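PDB 4M0N: DUF4974 domain-containing protein from Parabacteroides distasonis, which is of uncharacterised function but may act as a membrane-bound anti-sigma factor, of which this chain holds the FecR and C-terminal FecR domains. Local coordinates for residues Ile23-Gly28 against Val41-Gly46; Glu65-Phe70 against Asn97-Gln102; Lys31-Pro36 against Thr47-Pro52; Gly158-Asn163 against Arg176-Glu181; Asp104-Val109 against Ile167-His172. The protein carries 1 engineered substitution. All coordinates share one frame; numbering follows the deposited sequence. Where two conformers were deposited one is given.

From the N terminus, interaction 1 closes the loop from 23-28 to 41-46 and joins two facing sheets of the FecR domain beside a magnesium ion. Interaction 3 (31-36 with 47-52) opens inside that loop and closes beyond it, so the two cross, and it packs side chains between the same sheets. Interaction 2 follows in series, pairing neighbouring strands 67-72 and 94-100 of the antiparallel sheet; its Tyr101 meets Ala45 of interaction 1. Interaction 5 spans 104-109 to 167-172 and ties the FecR domain to the C-terminal domain. It crosses interaction 4 (158-163 with 176-181), which packs a strand against the helix used by both.

Interaction 1 of 5, residues Ile23-Gly28 against Val41-Gly46; sequences ISVNHG and VHLNAG. With MG (magnesium ion), chain B.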
# COMPACT_ATOMS: atom_id res chain seq x y z
N ILE A 23 7.79 11.58 -9.78
CA ILE A 23 6.48 11.37 -10.32
C ILE A 23 5.50 11.16 -9.22
O ILE A 23 5.83 10.63 -8.15
CB ILE A 23 6.45 10.18 -11.30
CG1 ILE A 23 6.89 8.89 -10.63
CG2 ILE A 23 7.37 10.47 -12.47
CD1 ILE A 23 6.98 7.74 -11.61
N SER A 24 4.28 11.58 -9.49
CA SER A 24 3.21 11.43 -8.56
C SER A 24 2.02 10.91 -9.33
O SER A 24 1.93 11.07 -10.56
CB SER A 24 2.93 12.75 -7.88
OG SER A 24 2.23 13.61 -8.72
N VAL A 25 1.13 10.29 -8.58
CA VAL A 25 -0.05 9.64 -9.12
C VAL A 25 -1.25 10.22 -8.41
O VAL A 25 -1.31 10.24 -7.18
CB VAL A 25 0.00 8.12 -8.89
CG1 VAL A 25 -1.13 7.43 -9.60
CG2 VAL A 25 1.35 7.57 -9.37
N ASN A 26 -2.19 10.72 -9.18
CA ASN A 26 -3.40 11.26 -8.61
C ASN A 26 -4.27 10.18 -8.03
O ASN A 26 -4.17 8.98 -8.39
CB ASN A 26 -4.21 11.97 -9.68
CG ASN A 26 -3.52 13.21 -10.20
OD1 ASN A 26 -2.83 13.90 -9.47
ND2 ASN A 26 -3.71 13.49 -11.47
N HIS A 27 -5.19 10.58 -7.16
CA HIS A 27 -6.20 9.63 -6.71
C HIS A 27 -7.04 9.18 -7.92
O HIS A 27 -7.30 9.96 -8.84
CB HIS A 27 -7.04 10.23 -5.58
CG HIS A 27 -6.27 10.43 -4.32
ND1 HIS A 27 -6.68 11.27 -3.30
CD2 HIS A 27 -5.07 9.93 -3.92
CE1 HIS A 27 -5.79 11.25 -2.32
NE2 HIS A 27 -4.80 10.47 -2.68
N GLY A 28 -7.42 7.90 -7.93
CA GLY A 28 -8.16 7.32 -9.04
C GLY A 28 -7.34 6.86 -10.23
O GLY A 28 -7.90 6.45 -11.25
N VAL A 41 8.38 -0.35 -11.79
CA VAL A 41 7.66 0.08 -10.62
C VAL A 41 6.23 0.43 -11.02
O VAL A 41 6.01 1.22 -11.96
CB VAL A 41 8.28 1.35 -9.99
CG1 VAL A 41 7.59 1.65 -8.67
CG2 VAL A 41 9.82 1.20 -9.82
N HIS A 42 5.27 -0.17 -10.35
CA HIS A 42 3.85 0.21 -10.48
C HIS A 42 3.49 1.06 -9.27
O HIS A 42 3.72 0.63 -8.13
CB HIS A 42 2.98 -1.02 -10.43
CG HIS A 42 3.04 -1.87 -11.65
ND1 HIS A 42 4.10 -2.72 -11.91
CD2 HIS A 42 2.14 -2.08 -12.64
CE1 HIS A 42 3.86 -3.38 -13.04
NE2 HIS A 42 2.68 -3.02 -13.49
N LEU A 43 2.94 2.25 -9.52
CA LEU A 43 2.61 3.19 -8.46
C LEU A 43 1.11 3.31 -8.32
O LEU A 43 0.41 3.54 -9.30
CB LEU A 43 3.19 4.56 -8.78
CG LEU A 43 4.71 4.65 -8.80
CD1 LEU A 43 5.26 4.30 -10.17
CD2 LEU A 43 5.08 6.06 -8.40
N ASN A 44 0.61 3.14 -7.10
CA ASN A 44 -0.81 3.21 -6.82
C ASN A 44 -1.22 4.67 -6.62
O ASN A 44 -0.37 5.55 -6.45
CB ASN A 44 -1.14 2.38 -5.61
CG ASN A 44 -2.61 1.96 -5.55
OD1 ASN A 44 -3.39 2.26 -6.48
ND2 ASN A 44 -2.99 1.27 -4.48
N ALA A 45 -2.52 4.90 -6.66
CA ALA A 45 -3.13 6.20 -6.46
C ALA A 45 -2.58 6.90 -5.23
O ALA A 45 -2.50 6.31 -4.15
CB ALA A 45 -4.65 5.99 -6.27
N GLY A 46 -2.18 8.16 -5.40
CA GLY A 46 -1.79 8.96 -4.23
C GLY A 46 -0.33 8.91 -3.87
O GLY A 46 0.08 9.39 -2.78
MG MG B . -0.53 10.78 -1.38
O HOH W 1 -2.40 9.96 -1.23
O HOH W 2 1.29 11.60 -1.58
O HOH W 3 -0.00 9.74 0.29
O HOH W 4 -1.29 12.02 -2.97
O HOH W 5 -1.20 12.36 -0.04
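Val25 forks around the carbonyl of Asn44. With CG1 anti to the backbone N (chi1 -173°) and CG2 beside that N, its two methyls bracket Asn44 O, while Val25 CB sits 3.6 Å from the same oxygen. CG2 also rests 3.6 Å from Leu43 CB, and CG1 leans toward the backbone of Ala45. Asn44 O is meanwhile hydrogen-bonded by the hydroxyl of Thr47. Two residues earlier, Ile23 meets one of the two conformers of Leu43 at about a right angle, with Ile23 CG1 4.0 Å from Leu43 CD2. Strand 21-24 belongs to the mixed sheet of the FecR domain and strand 40-43 to the antiparallel sheet facing it; beyond Val25 and Leu43 the two chains converge until their backbones touch. There Gly46 N donates to Val25 O at 2.9 Å, a bent bond whose donor stands well above the carbonyl plane. Ala45 CA adds a CA-H...O contact to Asn26 O. The CB of His27 points away from 41-46, but its first torsion (chi1 -68°) places CG beside the backbone N and brings the ring back, edge-on, with CD2 3.4 Å from Gly46 CA. Its NE2, 2.9 Å from a water lying in the ring plane, thereby reaches the second shell of the magnesium ion, since that water is one of the metal's ligands. Gly46, at a positive phi of 91°, supplies the protein ligand: its O lies 2.1 Å from the magnesium, and five waters complete the six-coordinate shell. Gly28 N, at the end of 23-28, is bonded to the backbone of Arg176 in the C-terminal domain.

Interaction 2 of 5, residues Glu65-Phe70 against Asn97-Gln102; sequences EGEAFF and NVKAYQ
The Tyr101 ring carries Gly66 CA over one face, 3.7 Å from the ring centroid, with Glu67 N above the same face, likewise off-centre. Arg176 makes a cation-pi contact with the ring, and the hydroxyl is hydrogen-bonded to Ala45 O. Two flat groups do stack: the Glu65 carboxylate lies on the Gln102 amide, planes 8° apart, with their CD atoms 3.7 Å from each other. Glu65 OE2 also accepts Gln102 N at 2.9 Å. Between these side chains and Phe69 the strands run antiparallel, Gly66 with Ala100 and Ala68 with Val98 forming hydrogen-bonded pairs. On the face bearing Glu67, Asn97 and Lys99, Glu67 sends CG anti to the backbone N (chi1 177°) and stays extended, laying the carboxylate across the next strand. Asn97 ND2, with the acceptor in its amide plane, gives a straight 2.7 Å bond to the anti lone pair of Glu67 OE2. Asn97 OD1 is held by Trp155, and Lys99 NZ pairs with Asp173, though it also shares a water with Glu67 OE1. Asn44 donates to that OE1 too, so the buried Glu67 carboxylate has donors at both oxygens and probably stays ionised.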
# COMPACT_ATOMS: atom_id res chain seq x y z
N GLU A 65 6.78 7.69 -1.07
CA GLU A 65 5.71 7.81 -0.11
C GLU A 65 4.41 7.48 -0.81
O GLU A 65 4.10 8.05 -1.89
CB GLU A 65 5.71 9.23 0.48
CG GLU A 65 4.66 9.48 1.53
CD GLU A 65 3.33 9.86 0.92
OE1 GLU A 65 3.28 10.83 0.11
OE2 GLU A 65 2.35 9.20 1.25
N GLY A 66 3.67 6.52 -0.26
CA GLY A 66 2.48 5.97 -0.91
C GLY A 66 2.65 4.48 -1.05
O GLY A 66 3.30 3.85 -0.21
N GLU A 67 2.13 3.92 -2.14
CA GLU A 67 2.22 2.48 -2.38
C GLU A 67 2.73 2.17 -3.75
O GLU A 67 2.27 2.76 -4.74
CB GLU A 67 0.83 1.83 -2.16
CG GLU A 67 0.88 0.32 -2.48
CD GLU A 67 -0.39 -0.38 -2.11
OE1 GLU A 67 -1.51 0.22 -2.24
OE2 GLU A 67 -0.30 -1.56 -1.65
N ALA A 68 3.73 1.28 -3.83
CA ALA A 68 4.28 0.88 -5.11
C ALA A 68 4.70 -0.57 -5.05
O ALA A 68 5.11 -1.06 -4.01
CB ALA A 68 5.50 1.74 -5.44
N PHE A 69 4.59 -1.21 -6.21
CA PHE A 69 5.08 -2.58 -6.39
C PHE A 69 6.33 -2.47 -7.26
O PHE A 69 6.28 -1.95 -8.39
CB PHE A 69 4.02 -3.43 -7.07
CG PHE A 69 4.45 -4.85 -7.25
CD1 PHE A 69 4.56 -5.68 -6.15
CD2 PHE A 69 4.81 -5.30 -8.48
CE1 PHE A 69 5.00 -7.00 -6.30
CE2 PHE A 69 5.25 -6.62 -8.64
CZ PHE A 69 5.34 -7.44 -7.56
N PHE A 70 7.42 -3.02 -6.73
CA PHE A 70 8.71 -3.04 -7.38
C PHE A 70 9.07 -4.44 -7.89
O PHE A 70 8.98 -5.41 -7.14
CB PHE A 70 9.78 -2.63 -6.37
CG PHE A 70 9.62 -1.24 -5.87
CD1 PHE A 70 8.74 -0.98 -4.84
CD2 PHE A 70 10.35 -0.21 -6.43
CE1 PHE A 70 8.58 0.32 -4.40
CE2 PHE A 70 10.19 1.08 -6.01
CZ PHE A 70 9.29 1.34 -4.99
N ASN A 97 5.84 -5.45 -2.68
CA ASN A 97 4.99 -4.29 -2.46
C ASN A 97 5.38 -3.53 -1.22
O ASN A 97 5.66 -4.10 -0.18
CB ASN A 97 3.54 -4.77 -2.25
CG ASN A 97 2.52 -3.70 -2.50
OD1 ASN A 97 2.23 -3.36 -3.67
ND2 ASN A 97 1.88 -3.22 -1.43
N VAL A 98 5.37 -2.20 -1.33
CA VAL A 98 5.60 -1.32 -0.20
C VAL A 98 4.41 -0.39 -0.13
O VAL A 98 4.15 0.38 -1.06
CB VAL A 98 6.87 -0.47 -0.38
CG1 VAL A 98 7.08 0.38 0.82
CG2 VAL A 98 8.09 -1.36 -0.63
N LYS A 99 3.67 -0.51 0.95
CA LYS A 99 2.50 0.33 1.17
C LYS A 99 2.82 1.22 2.34
O LYS A 99 2.87 0.76 3.50
CB LYS A 99 1.26 -0.50 1.44
CG LYS A 99 0.03 0.38 1.53
CD LYS A 99 -1.20 -0.44 1.74
CE LYS A 99 -2.40 0.48 1.83
NZ LYS A 99 -3.60 -0.38 1.81
N ALA A 100 3.04 2.51 2.08
CA ALA A 100 3.58 3.45 3.08
C ALA A 100 3.02 4.84 2.87
O ALA A 100 3.74 5.79 2.69
CB ALA A 100 5.11 3.45 3.05
N TYR A 101 1.71 4.93 2.84
CA TYR A 101 1.04 6.22 2.70
C TYR A 101 1.23 6.98 4.01
O TYR A 101 0.95 6.48 5.13
CB TYR A 101 -0.46 6.05 2.43
CG TYR A 101 -0.79 5.55 1.06
CD1 TYR A 101 -0.84 6.42 -0.02
CD2 TYR A 101 -1.03 4.21 0.84
CE1 TYR A 101 -1.15 5.97 -1.30
CE2 TYR A 101 -1.36 3.76 -0.41
CZ TYR A 101 -1.40 4.63 -1.48
OH TYR A 101 -1.73 4.15 -2.71
N GLN A 102 1.68 8.22 3.88
CA GLN A 102 1.95 9.04 5.06
C GLN A 102 0.71 9.33 5.89
O GLN A 102 0.81 9.47 7.13
CB GLN A 102 2.75 10.30 4.68
CG GLN A 102 1.99 11.34 3.88
CD GLN A 102 2.87 12.52 3.38
OE1 GLN A 102 4.09 12.62 3.62
NE2 GLN A 102 2.22 13.41 2.68
O HOH W 6 -3.68 -0.22 -1.18

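Interaction 3 of 5, residues Lys31-Pro36 against Thr47-Pro52; sequences KQVTLP and TVMRYP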
# COMPACT_ATOMS: atom_id res chain seq x y z
N LYS A 31 0.29 4.55 -12.20
CA LYS A 31 1.36 4.79 -13.15
C LYS A 31 2.28 3.59 -13.10
O LYS A 31 2.34 2.83 -12.12
CB LYS A 31 2.15 6.06 -12.86
CG LYS A 31 1.39 7.39 -12.98
CD LYS A 31 1.03 7.83 -14.37
CE LYS A 31 0.30 9.17 -14.31
NZ LYS A 31 1.09 10.25 -13.63
N GLN A 32 2.97 3.39 -14.21
CA GLN A 32 3.96 2.34 -14.30
C GLN A 32 5.15 2.99 -14.91
O GLN A 32 5.03 3.76 -15.89
CB GLN A 32 3.48 1.13 -15.13
CG GLN A 32 4.47 -0.05 -15.12
CD GLN A 32 4.10 -1.19 -16.07
OE1 GLN A 32 2.94 -1.62 -16.11
NE2 GLN A 32 5.08 -1.68 -16.82
N VAL A 33 6.30 2.73 -14.34
CA VAL A 33 7.53 3.29 -14.84
C VAL A 33 8.63 2.26 -14.83
O VAL A 33 8.69 1.39 -13.96
CB VAL A 33 7.95 4.56 -14.08
CG1 VAL A 33 8.32 4.22 -12.66
CG2 VAL A 33 9.11 5.27 -14.77
N THR A 34 9.48 2.33 -15.83
CA THR A 34 10.65 1.52 -15.85
C THR A 34 11.83 2.41 -15.47
O THR A 34 12.08 3.44 -16.10
CB THR A 34 10.85 0.86 -17.21
OG1 THR A 34 9.68 0.13 -17.53
CG2 THR A 34 12.00 -0.07 -17.17
N LEU A 35 12.55 1.99 -14.44
CA LEU A 35 13.72 2.73 -13.99
C LEU A 35 14.95 2.49 -14.87
O LEU A 35 14.98 1.55 -15.68
CB LEU A 35 14.01 2.36 -12.53
CG LEU A 35 12.92 2.78 -11.55
CD1 LEU A 35 13.26 2.28 -10.16
CD2 LEU A 35 12.74 4.29 -11.54
N PRO A 36 15.98 3.33 -14.72
CA PRO A 36 17.19 3.22 -15.56
C PRO A 36 17.90 1.87 -15.51
O PRO A 36 18.62 1.52 -16.45
CB PRO A 36 18.11 4.30 -14.99
CG PRO A 36 17.18 5.29 -14.39
CD PRO A 36 16.06 4.49 -13.83
N THR A 47 0.46 8.28 -4.73
CA THR A 47 1.86 7.99 -4.45
C THR A 47 2.81 8.93 -5.13
O THR A 47 2.56 9.39 -6.25
CB THR A 47 2.16 6.57 -4.90
OG1 THR A 47 1.26 5.70 -4.23
CG2 THR A 47 3.58 6.18 -4.66
N VAL A 48 3.93 9.18 -4.46
CA VAL A 48 5.04 9.96 -4.99
C VAL A 48 6.30 9.13 -4.92
O VAL A 48 6.54 8.47 -3.89
CB VAL A 48 5.33 11.21 -4.16
CG1 VAL A 48 6.35 12.08 -4.89
CG2 VAL A 48 4.05 11.97 -3.87
N MET A 49 7.09 9.17 -5.99
CA MET A 49 8.38 8.54 -6.03
C MET A 49 9.42 9.47 -6.68
O MET A 49 9.15 10.12 -7.71
CB MET A 49 8.32 7.16 -6.73
CG MET A 49 9.68 6.48 -6.80
SD MET A 49 9.63 4.82 -7.49
CE MET A 49 9.29 5.15 -9.20
N ARG A 50 10.60 9.49 -6.08
CA ARG A 50 11.73 10.31 -6.49
C ARG A 50 12.87 9.37 -6.83
O ARG A 50 13.19 8.47 -6.03
CB ARG A 50 12.09 11.20 -5.28
CG ARG A 50 12.79 12.51 -5.43
CD ARG A 50 12.81 13.17 -4.03
NE ARG A 50 11.45 13.55 -3.64
CZ ARG A 50 10.71 13.08 -2.63
NH1 ARG A 50 11.15 12.17 -1.78
NH2 ARG A 50 9.48 13.56 -2.49
N TYR A 51 13.46 9.53 -8.01
CA TYR A 51 14.54 8.65 -8.47
C TYR A 51 15.43 9.46 -9.39
O TYR A 51 15.00 10.49 -9.93
CB TYR A 51 13.97 7.42 -9.19
CG TYR A 51 13.12 7.72 -10.42
CD1 TYR A 51 11.77 7.95 -10.31
CD2 TYR A 51 13.67 7.70 -11.70
CE1 TYR A 51 10.98 8.21 -11.41
CE2 TYR A 51 12.88 7.94 -12.82
CZ TYR A 51 11.53 8.19 -12.66
OH TYR A 51 10.69 8.45 -13.73
N PRO A 52 16.69 9.01 -9.54
CA PRO A 52 17.66 9.68 -10.39
C PRO A 52 17.52 9.20 -11.84
O PRO A 52 17.17 8.06 -12.09
CB PRO A 52 18.98 9.25 -9.77
CG PRO A 52 18.74 7.86 -9.32
CD PRO A 52 17.25 7.76 -8.98
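Leu35 sets its CD2 methyl like a lid on the Tyr51 ring, 3.7 Å from the centroid and 18° off the normal, in a CH-pi contact offset toward the CD2 side of the ring. Tyr51 CG lies between its backbone N and carbonyl carbon (chi1 60°), and the ring projects toward 31-36 so that its hydroxyl arrives by Val33. There Val33 CG2 comes 3.7 Å from Tyr51 OH, the two side chains meeting from opposite directions. The other branch, Val33 CG1, meets the methyl of Met49, 3.7 Å from CE. Met49 runs straight out from its strand and bends only at chi3 (71°), which tucks CE into the hollow between Val33 and Leu35; Leu35 CD2 is 4.3 Å from it. At the end Pro36 CG packs 3.6 Å from Pro52 O. Ile23, Val41, Leu43 and Val62 supply further walls around these side chains. No hydrogen bond crosses, and the nearest CA atoms stand 8.1 Å (Leu35 to Tyr51) to 10.3 Å (Val33 to Met49) apart, too far for strand pairing. Interdigitated side chains between two backbones at this spacing are what is found between the facing sheets of a beta-sandwich, here between strands 31-34 and 48-51 of the FecR domain.

Interaction 4 of 5, residues Gly158-Asn163 against Arg176-Glu181; sequences GGLYFN and RMYNQE
Met177 lays its thioether end across the tip of Leu160, CE pressing to 3.4 Å from Leu160 CD2, tighter than usual for two methyls, with SD 3.7 Å from the same CD2. The side chain leaves helix 167-178 with CG anti to the backbone N (chi1 175°) and runs extended until chi3 (-73°) folds the methyl toward strand 159-166, where CE also comes 3.7 Å from Gly159 O. The other branch of Leu160 goes to Tyr178: CD1 meets the ring at its edge, close to the ring plane and 3.9 Å from Tyr178 OH. Over a face of that ring lies Met177 CG, centred and 3.6 Å above the plane, so the two neighbouring helix residues brace each other before either reaches the strand. Leu174 and Val206, the latter from helix 203-214, also touch Leu160. This joins the first strand of the C-terminal FecR domain to the last turn of the helix that follows it; the chain leaves helical geometry at Asn179, with positive phi. Lacking any hydrogen bond between 158-163 and 176-181, the contact rests on van der Waals packing of methyls, sulfur and ring edge, so its fit depends on shape rather than on directional bonds, while the Tyr178 hydroxyl is satisfied by Lys201 O.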
# COMPACT_ATOMS: atom_id res chain seq x y z
N GLY A 158 -6.69 -3.72 -10.40
CA GLY A 158 -7.92 -3.10 -9.94
C GLY A 158 -8.66 -3.86 -8.85
O GLY A 158 -9.84 -3.61 -8.60
N GLY A 159 -7.98 -4.78 -8.18
CA GLY A 159 -8.56 -5.45 -7.05
C GLY A 159 -8.34 -4.73 -5.72
O GLY A 159 -7.46 -3.88 -5.58
N LEU A 160 -9.20 -5.07 -4.79
CA LEU A 160 -9.07 -4.75 -3.38
C LEU A 160 -8.98 -6.04 -2.62
O LEU A 160 -9.65 -7.01 -2.95
CB LEU A 160 -10.31 -3.98 -2.88
CG LEU A 160 -10.51 -2.60 -3.48
CD1 LEU A 160 -11.91 -2.08 -3.18
CD2 LEU A 160 -9.46 -1.62 -2.97
N TYR A 161 -8.11 -6.07 -1.61
CA TYR A 161 -8.00 -7.24 -0.76
C TYR A 161 -7.95 -6.79 0.69
O TYR A 161 -7.06 -6.00 1.07
CB TYR A 161 -6.72 -8.00 -1.11
CG TYR A 161 -6.37 -9.13 -0.16
CD1 TYR A 161 -7.29 -10.12 0.15
CD2 TYR A 161 -5.13 -9.19 0.44
CE1 TYR A 161 -6.96 -11.15 1.02
CE2 TYR A 161 -4.79 -10.21 1.29
CZ TYR A 161 -5.70 -11.20 1.58
OH TYR A 161 -5.37 -12.21 2.44
N PHE A 162 -8.90 -7.28 1.48
CA PHE A 162 -8.94 -6.96 2.90
C PHE A 162 -8.88 -8.26 3.67
O PHE A 162 -9.58 -9.21 3.37
CB PHE A 162 -10.20 -6.16 3.26
CG PHE A 162 -10.40 -4.94 2.39
CD1 PHE A 162 -9.40 -3.99 2.26
CD2 PHE A 162 -11.59 -4.75 1.72
CE1 PHE A 162 -9.58 -2.86 1.47
CE2 PHE A 162 -11.78 -3.62 0.93
CZ PHE A 162 -10.78 -2.68 0.81
N ASN A 163 -7.98 -8.31 4.62
CA ASN A 163 -7.85 -9.46 5.49
C ASN A 163 -7.72 -8.93 6.89
O ASN A 163 -6.64 -8.53 7.30
CB ASN A 163 -6.66 -10.31 5.08
CG ASN A 163 -6.49 -11.54 5.96
OD1 ASN A 163 -7.44 -12.01 6.62
ND2 ASN A 163 -5.28 -12.08 5.98
N ARG A 176 -8.69 6.71 -2.10
CA ARG A 176 -7.62 6.81 -3.07
C ARG A 176 -7.92 6.11 -4.41
O ARG A 176 -7.60 6.62 -5.48
CB ARG A 176 -6.35 6.23 -2.47
CG ARG A 176 -5.78 7.13 -1.40
CD ARG A 176 -4.39 6.68 -0.99
NE ARG A 176 -4.44 5.42 -0.26
CZ ARG A 176 -4.30 5.27 1.06
NH1 ARG A 176 -4.09 6.31 1.84
NH2 ARG A 176 -4.39 4.06 1.60
N MET A 177 -8.53 4.94 -4.33
CA MET A 177 -8.89 4.18 -5.53
C MET A 177 -9.92 4.88 -6.37
O MET A 177 -9.76 4.93 -7.59
CB MET A 177 -9.44 2.79 -5.19
CG MET A 177 -9.93 2.01 -6.41
SD MET A 177 -10.13 0.25 -6.06
CE MET A 177 -8.44 -0.38 -5.95
N TYR A 178 -10.99 5.33 -5.73
CA TYR A 178 -12.15 5.85 -6.41
C TYR A 178 -12.18 7.37 -6.53
O TYR A 178 -13.09 7.93 -7.15
CB TYR A 178 -13.42 5.32 -5.74
CG TYR A 178 -13.53 3.81 -5.85
CD1 TYR A 178 -13.92 3.20 -7.03
CD2 TYR A 178 -13.19 3.00 -4.78
CE1 TYR A 178 -14.00 1.81 -7.13
CE2 TYR A 178 -13.27 1.62 -4.87
CZ TYR A 178 -13.70 1.03 -6.05
OH TYR A 178 -13.79 -0.36 -6.14
N ASN A 179 -11.17 8.04 -5.98
CA ASN A 179 -11.10 9.49 -5.94
C ASN A 179 -12.40 10.11 -5.42
O ASN A 179 -13.04 10.97 -6.09
CB ASN A 179 -10.72 10.05 -7.29
CG ASN A 179 -10.42 11.52 -7.23
OD1 ASN A 179 -10.03 12.04 -6.18
ND2 ASN A 179 -10.63 12.21 -8.34
N GLN A 180 -12.76 9.68 -4.22
CA GLN A 180 -14.00 10.04 -3.60
C GLN A 180 -13.80 10.21 -2.11
O GLN A 180 -13.35 9.29 -1.44
CB GLN A 180 -15.03 8.94 -3.87
CG GLN A 180 -16.33 9.09 -3.10
CD GLN A 180 -17.04 10.42 -3.37
OE1 GLN A 180 -17.44 10.69 -4.51
NE2 GLN A 180 -17.18 11.25 -2.34
N GLU A 181 -14.13 11.40 -1.57
CA GLU A 181 -14.00 11.64 -0.14
C GLU A 181 -15.00 10.78 0.62
O GLU A 181 -16.19 10.74 0.30
CB GLU A 181 -14.20 13.12 0.19
CG GLU A 181 -13.68 13.50 1.57
CD GLU A 181 -14.35 14.75 2.15
OE1 GLU A 181 -14.89 15.56 1.39
OE2 GLU A 181 -14.33 14.90 3.40

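Interaction 5 of 5, residues Asp104-Val109 against Ile167-His172; sequences DELMAV and ISSVIH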
# COMPACT_ATOMS: atom_id res chain seq x y z
N ASP A 104 -1.72 7.10 6.52
CA ASP A 104 -2.31 5.86 7.02
C ASP A 104 -1.68 5.49 8.36
O ASP A 104 -0.54 5.85 8.64
CB ASP A 104 -2.06 4.69 6.06
CG ASP A 104 -2.91 4.74 4.79
OD1 ASP A 104 -3.63 5.75 4.57
OD2 ASP A 104 -2.83 3.74 4.00
N GLU A 105 -2.42 4.73 9.13
CA GLU A 105 -1.93 4.23 10.41
C GLU A 105 -0.94 3.09 10.22
O GLU A 105 -0.09 2.87 11.08
CB GLU A 105 -3.08 3.82 11.35
CG GLU A 105 -3.91 2.61 10.95
CD GLU A 105 -4.80 2.10 12.07
OE1 GLU A 105 -5.46 2.92 12.74
OE2 GLU A 105 -4.83 0.86 12.29
N LEU A 106 -1.02 2.37 9.09
CA LEU A 106 -0.14 1.23 8.88
C LEU A 106 0.75 1.39 7.67
O LEU A 106 0.36 2.04 6.68
CB LEU A 106 -0.94 -0.05 8.70
CG LEU A 106 -1.97 -0.42 9.76
CD1 LEU A 106 -2.81 -1.61 9.32
CD2 LEU A 106 -1.25 -0.72 11.05
N MET A 107 1.94 0.80 7.75
CA MET A 107 2.83 0.62 6.63
C MET A 107 3.12 -0.88 6.51
O MET A 107 3.18 -1.57 7.50
CB MET A 107 4.10 1.41 6.90
CG MET A 107 5.21 1.27 5.91
SD MET A 107 6.41 -0.00 6.31
CE MET A 107 7.62 0.51 5.08
N ALA A 108 3.20 -1.38 5.29
CA ALA A 108 3.45 -2.81 5.10
C ALA A 108 4.31 -3.08 3.89
O ALA A 108 4.13 -2.47 2.82
CB ALA A 108 2.16 -3.60 4.96
N VAL A 109 5.23 -4.03 4.07
CA VAL A 109 6.06 -4.54 3.01
C VAL A 109 5.76 -6.02 2.83
O VAL A 109 5.75 -6.77 3.80
CB VAL A 109 7.56 -4.36 3.34
CG1 VAL A 109 8.45 -4.97 2.27
CG2 VAL A 109 7.87 -2.88 3.56
N ILE A 167 -11.37 -0.86 9.32
CA ILE A 167 -12.26 -0.02 8.50
C ILE A 167 -11.64 1.35 8.18
O ILE A 167 -11.78 1.83 7.06
CB ILE A 167 -13.69 0.08 9.12
CG1 ILE A 167 -14.66 0.82 8.19
CG2 ILE A 167 -13.68 0.75 10.48
CD1 ILE A 167 -14.86 0.20 6.83
N SER A 168 -10.90 1.94 9.11
CA SER A 168 -10.28 3.25 8.84
C SER A 168 -9.29 3.15 7.69
O SER A 168 -9.19 4.05 6.85
CB SER A 168 -9.58 3.81 10.09
OG SER A 168 -8.77 2.83 10.72
N SER A 169 -8.55 2.05 7.64
CA SER A 169 -7.60 1.82 6.57
C SER A 169 -8.33 1.51 5.26
O SER A 169 -7.96 2.02 4.22
CB SER A 169 -6.62 0.69 6.92
OG SER A 169 -5.88 1.02 8.08
N VAL A 170 -9.34 0.67 5.32
CA VAL A 170 -10.20 0.39 4.15
C VAL A 170 -10.67 1.70 3.53
O VAL A 170 -10.59 1.88 2.31
CB VAL A 170 -11.42 -0.46 4.56
CG1 VAL A 170 -12.48 -0.47 3.48
CG2 VAL A 170 -10.99 -1.89 4.89
N ILE A 171 -11.17 2.61 4.35
CA ILE A 171 -11.72 3.85 3.81
C ILE A 171 -10.66 4.68 3.10
O ILE A 171 -10.94 5.30 2.09
CB ILE A 171 -12.43 4.67 4.92
CG1 ILE A 171 -13.73 3.96 5.31
CG2 ILE A 171 -12.66 6.10 4.48
CD1 ILE A 171 -14.33 4.53 6.57
N HIS A 172 -9.44 4.70 3.63
CA HIS A 172 -8.38 5.41 2.91
C HIS A 172 -8.09 4.76 1.55
O HIS A 172 -7.96 5.46 0.56
CB HIS A 172 -7.13 5.44 3.76
CG HIS A 172 -7.16 6.47 4.83
ND1 HIS A 172 -6.01 7.07 5.32
CD2 HIS A 172 -8.19 7.05 5.49
CE1 HIS A 172 -6.34 7.96 6.25
NE2 HIS A 172 -7.66 7.96 6.37
O HOH W 7 -3.53 1.83 7.65
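This is a small polar contact between domains, at the surface, where the start of strand 106-111 of the FecR domain's antiparallel sheet meets the first turns of helix 167-178 of the C-terminal domain. Ser168, Ser169 and His172 turn one side of the helix toward the loop that leads into the strand. The contact centres on a His-carboxylate hydrogen bond: His172 ND1 donates to Asp104 OD1 at 2.8 Å, with an N-H...O angle of 156°. The oxygen lies at the ring edge, near the imidazole plane, but it is approached on its anti side from 34° out of the carboxylate plane, the two planes being strongly inclined. Asp104 takes CG beside its backbone N (chi1 -74°), which carries the carboxylate to the helix. OD1 also pairs with Arg176 NH1, so one oxygen serves two donors from the same helix and the carboxylate would be expected to favour its charged form. Glu105 and Ser169, each with two conformers, touch more loosely, and their contact is therefore tentative. A bridge from strand to helix through a water at Ser169 OG is doubtful, since it depends on one conformer of that serine, but the same water accepts from Leu106 N at 2.9 Å.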